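Local atomic coordinates of ornithine cyclodeaminase (Methanococcus maripaludis S2, PDB entry 3C2Q), a protein that catalyses the NAD(+)-dependent conversion of L-ornithine to L-proline with release of ammonia. Residues 136-148 and 163-177. Sequence-based numbering, arbitrary orientation.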
loop_
_atom_site.group_PDB
_atom_site.type_symbol
_atom_site.label_atom_id
_atom_site.label_comp_id
_atom_site.label_asym_id
_atom_site.label_seq_id
_atom_site.Cartn_x
_atom_site.Cartn_y
_atom_site.Cartn_z
ATOM N N GLY B 136 23.834 23.261 13.426
ATOM C CA GLY B 136 23.434 21.922 12.930
ATOM C C GLY B 136 22.152 21.439 13.597
ATOM O O GLY B 136 21.128 22.112 13.576
ATOM N N GLY B 137 22.198 20.280 14.225
ATOM C CA GLY B 137 21.021 19.833 14.917
ATOM C C GLY B 137 20.020 19.137 13.999
ATOM O O GLY B 137 20.327 18.793 12.866
ATOM N N ILE B 138 18.837 18.890 14.532
ATOM C CA ILE B 138 17.863 17.992 13.897
ATOM C C ILE B 138 16.561 18.742 13.717
ATOM O O ILE B 138 16.100 19.414 14.641
ATOM C CB ILE B 138 17.588 16.734 14.781
ATOM C CG1 ILE B 138 18.882 15.932 14.981
ATOM C CG2 ILE B 138 16.418 15.861 14.158
ATOM C CD1 ILE B 138 18.766 14.701 15.933
ATOM N N ALA B 139 15.958 18.621 12.534
ATOM C CA ALA B 139 14.585 19.084 12.353
ATOM C C ALA B 139 13.648 17.879 12.163
ATOM O O ALA B 139 14.035 16.866 11.553
ATOM C CB ALA B 139 14.473 20.029 11.140
ATOM N N ILE B 140 12.431 18.016 12.678
ATOM C CA ILE B 140 11.360 17.018 12.488
ATOM C C ILE B 140 10.334 17.596 11.566
ATOM O O ILE B 140 9.904 18.766 11.716
ATOM C CB ILE B 140 10.638 16.655 13.835
ATOM C CG1 ILE B 140 11.610 16.041 14.851
ATOM C CG2 ILE B 140 9.393 15.757 13.605
ATOM C CD1 ILE B 140 12.353 14.762 14.401
ATOM N N VAL B 141 9.909 16.774 10.620
ATOM C CA VAL B 141 8.811 17.131 9.754
ATOM C C VAL B 141 7.723 16.116 10.104
ATOM O O VAL B 141 7.983 14.910 10.070
ATOM C CB VAL B 141 9.256 17.011 8.256
ATOM C CG1 VAL B 141 8.136 17.309 7.323
ATOM C CG2 VAL B 141 10.434 17.964 7.957
ATOM N N GLY B 142 6.516 16.569 10.442
ATOM C CA GLY B 142 5.557 15.601 10.972
ATOM C C GLY B 142 4.114 15.802 10.569
ATOM O O GLY B 142 3.689 16.942 10.311
ATOM N N GLY B 143 3.366 14.705 10.482
ATOM C CA GLY B 143 1.925 14.789 10.213
ATOM C C GLY B 143 1.123 14.323 11.416
ATOM O O GLY B 143 1.684 13.746 12.356
ATOM N N PRO B 144 -0.192 14.542 11.390
ATOM C CA PRO B 144 -1.012 14.251 12.558
ATOM C C PRO B 144 -1.083 12.773 12.950
ATOM O O PRO B 144 -1.481 12.481 14.077
ATOM C CB PRO B 144 -2.404 14.755 12.144
ATOM C CG PRO B 144 -2.406 14.697 10.638
ATOM C CD PRO B 144 -0.999 15.087 10.271
ATOM N N ALA B 145 -0.687 11.848 12.059
ATOM C CA ALA B 145 -0.659 10.436 12.448
ATOM C C ALA B 145 0.263 10.140 13.610
ATOM O O ALA B 145 0.082 9.132 14.315
ATOM C CB ALA B 145 -0.312 9.507 11.239
ATOM N N ILE B 146 1.264 10.994 13.815
ATOM C CA ILE B 146 2.127 10.891 14.984
ATOM C C ILE B 146 1.234 10.853 16.210
ATOM O O ILE B 146 1.457 10.047 17.114
ATOM C CB ILE B 146 3.094 12.104 15.107
ATOM C CG1 ILE B 146 4.164 12.055 13.996
ATOM C CG2 ILE B 146 3.803 12.111 16.500
ATOM C CD1 ILE B 146 4.860 13.434 13.834
ATOM N N ILE B 147 0.226 11.732 16.233
ATOM C CA ILE B 147 -0.660 11.846 17.399
ATOM C C ILE B 147 -1.677 10.710 17.424
ATOM O O ILE B 147 -1.868 10.036 18.462
ATOM C CB ILE B 147 -1.420 13.231 17.470
ATOM C CG1 ILE B 147 -0.470 14.403 17.208
ATOM C CG2 ILE B 147 -2.107 13.389 18.850
ATOM C CD1 ILE B 147 0.829 14.419 18.115
ATOM N N HIS B 148 -2.309 10.464 16.273
ATOM C CA HIS B 148 -3.322 9.410 16.203
ATOM C C HIS B 148 -2.804 8.059 16.614
ATOM O O HIS B 148 -3.558 7.276 17.180
ATOM C CB HIS B 148 -3.917 9.269 14.781
ATOM C CG HIS B 148 -4.419 10.550 14.205
ATOM N ND1 HIS B 148 -4.943 11.574 14.976
ATOM C CD2 HIS B 148 -4.446 10.985 12.922
ATOM C CE1 HIS B 148 -5.279 12.580 14.191
ATOM N NE2 HIS B 148 -5.005 12.243 12.935
ATOM N N TYR B 163 16.814 16.996 21.775
ATOM C CA TYR B 163 17.171 16.392 20.474
ATOM C C TYR B 163 16.689 17.172 19.242
ATOM O O TYR B 163 17.226 16.999 18.151
ATOM C CB TYR B 163 16.664 14.944 20.362
ATOM C CG TYR B 163 17.376 13.981 21.257
ATOM C CD1 TYR B 163 18.581 13.398 20.880
ATOM C CD2 TYR B 163 16.852 13.666 22.493
ATOM C CE1 TYR B 163 19.249 12.518 21.741
ATOM C CE2 TYR B 163 17.499 12.778 23.347
ATOM C CZ TYR B 163 18.685 12.218 22.966
ATOM O OH TYR B 163 19.294 11.331 23.850
ATOM N N ILE B 164 15.690 18.023 19.417
ATOM C CA ILE B 164 14.963 18.604 18.300
ATOM C C ILE B 164 15.178 20.113 18.223
ATOM O O ILE B 164 14.789 20.803 19.139
ATOM C CB ILE B 164 13.418 18.324 18.437
ATOM C CG1 ILE B 164 13.120 16.821 18.681
ATOM C CG2 ILE B 164 12.660 18.879 17.249
ATOM C CD1 ILE B 164 13.837 15.894 17.748
ATOM N N GLN B 165 15.724 20.619 17.110
ATOM C CA GLN B 165 15.953 22.074 16.952
ATOM C C GLN B 165 14.913 22.809 16.093
ATOM O O GLN B 165 14.897 24.039 16.019
ATOM C CB GLN B 165 17.378 22.326 16.443
ATOM C CG GLN B 165 18.485 22.109 17.508
ATOM C CD GLN B 165 18.570 20.688 18.063
ATOM O OE1 GLN B 165 18.834 19.734 17.328
ATOM N NE2 GLN B 165 18.336 20.538 19.372
ATOM N N ALA B 166 14.008 22.062 15.454
ATOM C CA ALA B 166 12.947 22.676 14.695
ATOM C C ALA B 166 11.872 21.652 14.405
ATOM O O ALA B 166 12.179 20.462 14.263
ATOM C CB ALA B 166 13.478 23.293 13.342
ATOM N N ILE B 167 10.634 22.132 14.284
ATOM C CA ILE B 167 9.492 21.295 13.822
ATOM C C ILE B 167 8.734 21.978 12.703
ATOM O O ILE B 167 8.300 23.126 12.836
ATOM C CB ILE B 167 8.489 20.946 14.968
ATOM C CG1 ILE B 167 9.190 20.080 16.033
ATOM C CG2 ILE B 167 7.229 20.208 14.388
ATOM C CD1 ILE B 167 8.264 19.567 17.137
ATOM N N LEU B 168 8.592 21.287 11.575
ATOM C CA LEU B 168 7.802 21.768 10.472
ATOM C C LEU B 168 6.581 20.862 10.368
ATOM O O LEU B 168 6.732 19.643 10.353
ATOM C CB LEU B 168 8.618 21.687 9.181
ATOM C CG LEU B 168 10.014 22.312 9.246
ATOM C CD1 LEU B 168 10.664 22.210 7.878
ATOM C CD2 LEU B 168 9.910 23.768 9.684
ATOM N N ALA B 169 5.389 21.440 10.311
ATOM C CA ALA B 169 4.174 20.622 10.337
ATOM C C ALA B 169 3.053 21.505 9.833
ATOM O O ALA B 169 3.332 22.569 9.245
ATOM C CB ALA B 169 3.907 20.098 11.766
ATOM N N GLY B 170 1.813 21.048 10.000
ATOM C CA GLY B 170 0.636 21.812 9.648
ATOM C C GLY B 170 -0.247 22.019 10.870
ATOM O O GLY B 170 0.114 21.638 11.981
ATOM N N ASN B 171 -1.434 22.560 10.626
ATOM C CA ASN B 171 -2.440 22.811 11.638
ATOM C C ASN B 171 -2.859 21.510 12.299
ATOM O O ASN B 171 -3.122 21.478 13.501
ATOM C CB ASN B 171 -3.688 23.442 10.994
ATOM C CG ASN B 171 -4.683 23.991 12.042
ATOM O OD1 ASN B 171 -4.349 24.880 12.785
ATOM N ND2 ASN B 171 -5.902 23.464 12.066
ATOM N N ALA B 172 -2.956 20.440 11.500
ATOM C CA ALA B 172 -3.483 19.178 12.044
ATOM C C ALA B 172 -2.565 18.577 13.110
ATOM O O ALA B 172 -3.054 18.168 14.176
ATOM C CB ALA B 172 -3.817 18.161 10.924
ATOM N N LEU B 173 -1.255 18.534 12.860
ATOM C CA LEU B 173 -0.339 18.062 13.879
ATOM C C LEU B 173 -0.459 18.873 15.196
ATOM O O LEU B 173 -0.614 18.303 16.284
ATOM C CB LEU B 173 1.113 18.089 13.416
ATOM C CG LEU B 173 2.073 17.690 14.561
ATOM C CD1 LEU B 173 1.919 16.198 14.937
ATOM C CD2 LEU B 173 3.495 17.945 14.260
ATOM N N ALA B 174 -0.333 20.190 15.083
ATOM C CA ALA B 174 -0.388 21.058 16.274
ATOM C C ALA B 174 -1.707 20.949 16.999
ATOM O O ALA B 174 -1.716 20.837 18.237
ATOM C CB ALA B 174 -0.100 22.517 15.909
ATOM N N THR B 175 -2.813 20.959 16.263
ATOM C CA THR B 175 -4.116 20.985 16.922
ATOM C C THR B 175 -4.503 19.637 17.535
ATOM O O THR B 175 -5.156 19.618 18.573
ATOM C CB THR B 175 -5.278 21.530 16.032
ATOM O OG1 THR B 175 -5.463 20.670 14.882
ATOM C CG2 THR B 175 -4.973 22.975 15.585
ATOM N N HIS B 176 -4.095 18.518 16.916
ATOM C CA HIS B 176 -4.300 17.209 17.577
ATOM C C HIS B 176 -3.387 16.962 18.759
ATOM O O HIS B 176 -3.817 16.322 19.727
ATOM C CB HIS B 176 -4.288 16.016 16.594
ATOM C CG HIS B 176 -5.455 16.027 15.634
ATOM N ND1 HIS B 176 -6.769 15.915 16.050
ATOM C CD2 HIS B 176 -5.497 16.138 14.284
ATOM C CE1 HIS B 176 -7.567 15.946 14.995
ATOM N NE2 HIS B 176 -6.820 16.106 13.914
ATOM N N ASP B 177 -2.145 17.439 18.678
ATOM C CA ASP B 177 -1.247 17.435 19.841
ATOM C C ASP B 177 -1.952 18.174 21.003
ATOM O O ASP B 177 -2.005 17.696 22.146
ATOM C CB ASP B 177 0.087 18.107 19.506
ATOM C CG ASP B 177 0.983 18.332 20.748
ATOM O OD1 ASP B 177 1.421 17.352 21.418
ATOM O OD2 ASP B 177 1.281 19.515 21.032
HETATM O O HOH W 1 1.726 18.102 9.256
#
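The carbonyl oxygen of I138 takes two donors from across the contact, the backbone N of Q165 at 2.8 Å and, weakly, that of A166. The side chain of Q165 reaches back to the N of the same residue: its CG lies beside its own backbone N and the chain bends at chi2 (62°), which brings OE1 to I138 N at 2.9 Å, with the donor in the amide plane on a lone pair. NE2 of that amide bonds to the carbonyl of G162, fixing its rotation. With an alanine in place of Q165, I138 N would probably be left without this acceptor and a gap opened against G137, whose CA also touches OE1. Further along, I140 N donates to A166 O, L168 N to I140 O and G142 N to L168 O, the ladder of parallel strands 138-142 and 166-170. Beside it, I164 CD1 packs on I140 CG1 at 3.7 Å, the two side chains crossing at about a right angle. Strands 138-142 and 166-170 are neighbours in the parallel sheet of the Rossmann fold, joined by a beta-alpha-beta crossover through helix 152-160; strand 276-280 pairs with the other edge of 138-142. After G170, at the N-cap position, helix 171-183 begins with N171 and A172, which probably contribute to the NAD(+) site. P144 CG meets A172 CB at 3.8 Å, while L173, its CG anti to the backbone N (chi1 175°), brings CD1 against both G143 O and I147 CG1, the latter 3.8 Å away. I147 CG2 rests on H176 O. Beyond it, the H148 ring turns its CE1 edge onto the face of H176 in a T-shaped stack, planes at 70° and centroids 4.8 Å apart; S186 holds H148 ND1 and E179 holds H176 ND1.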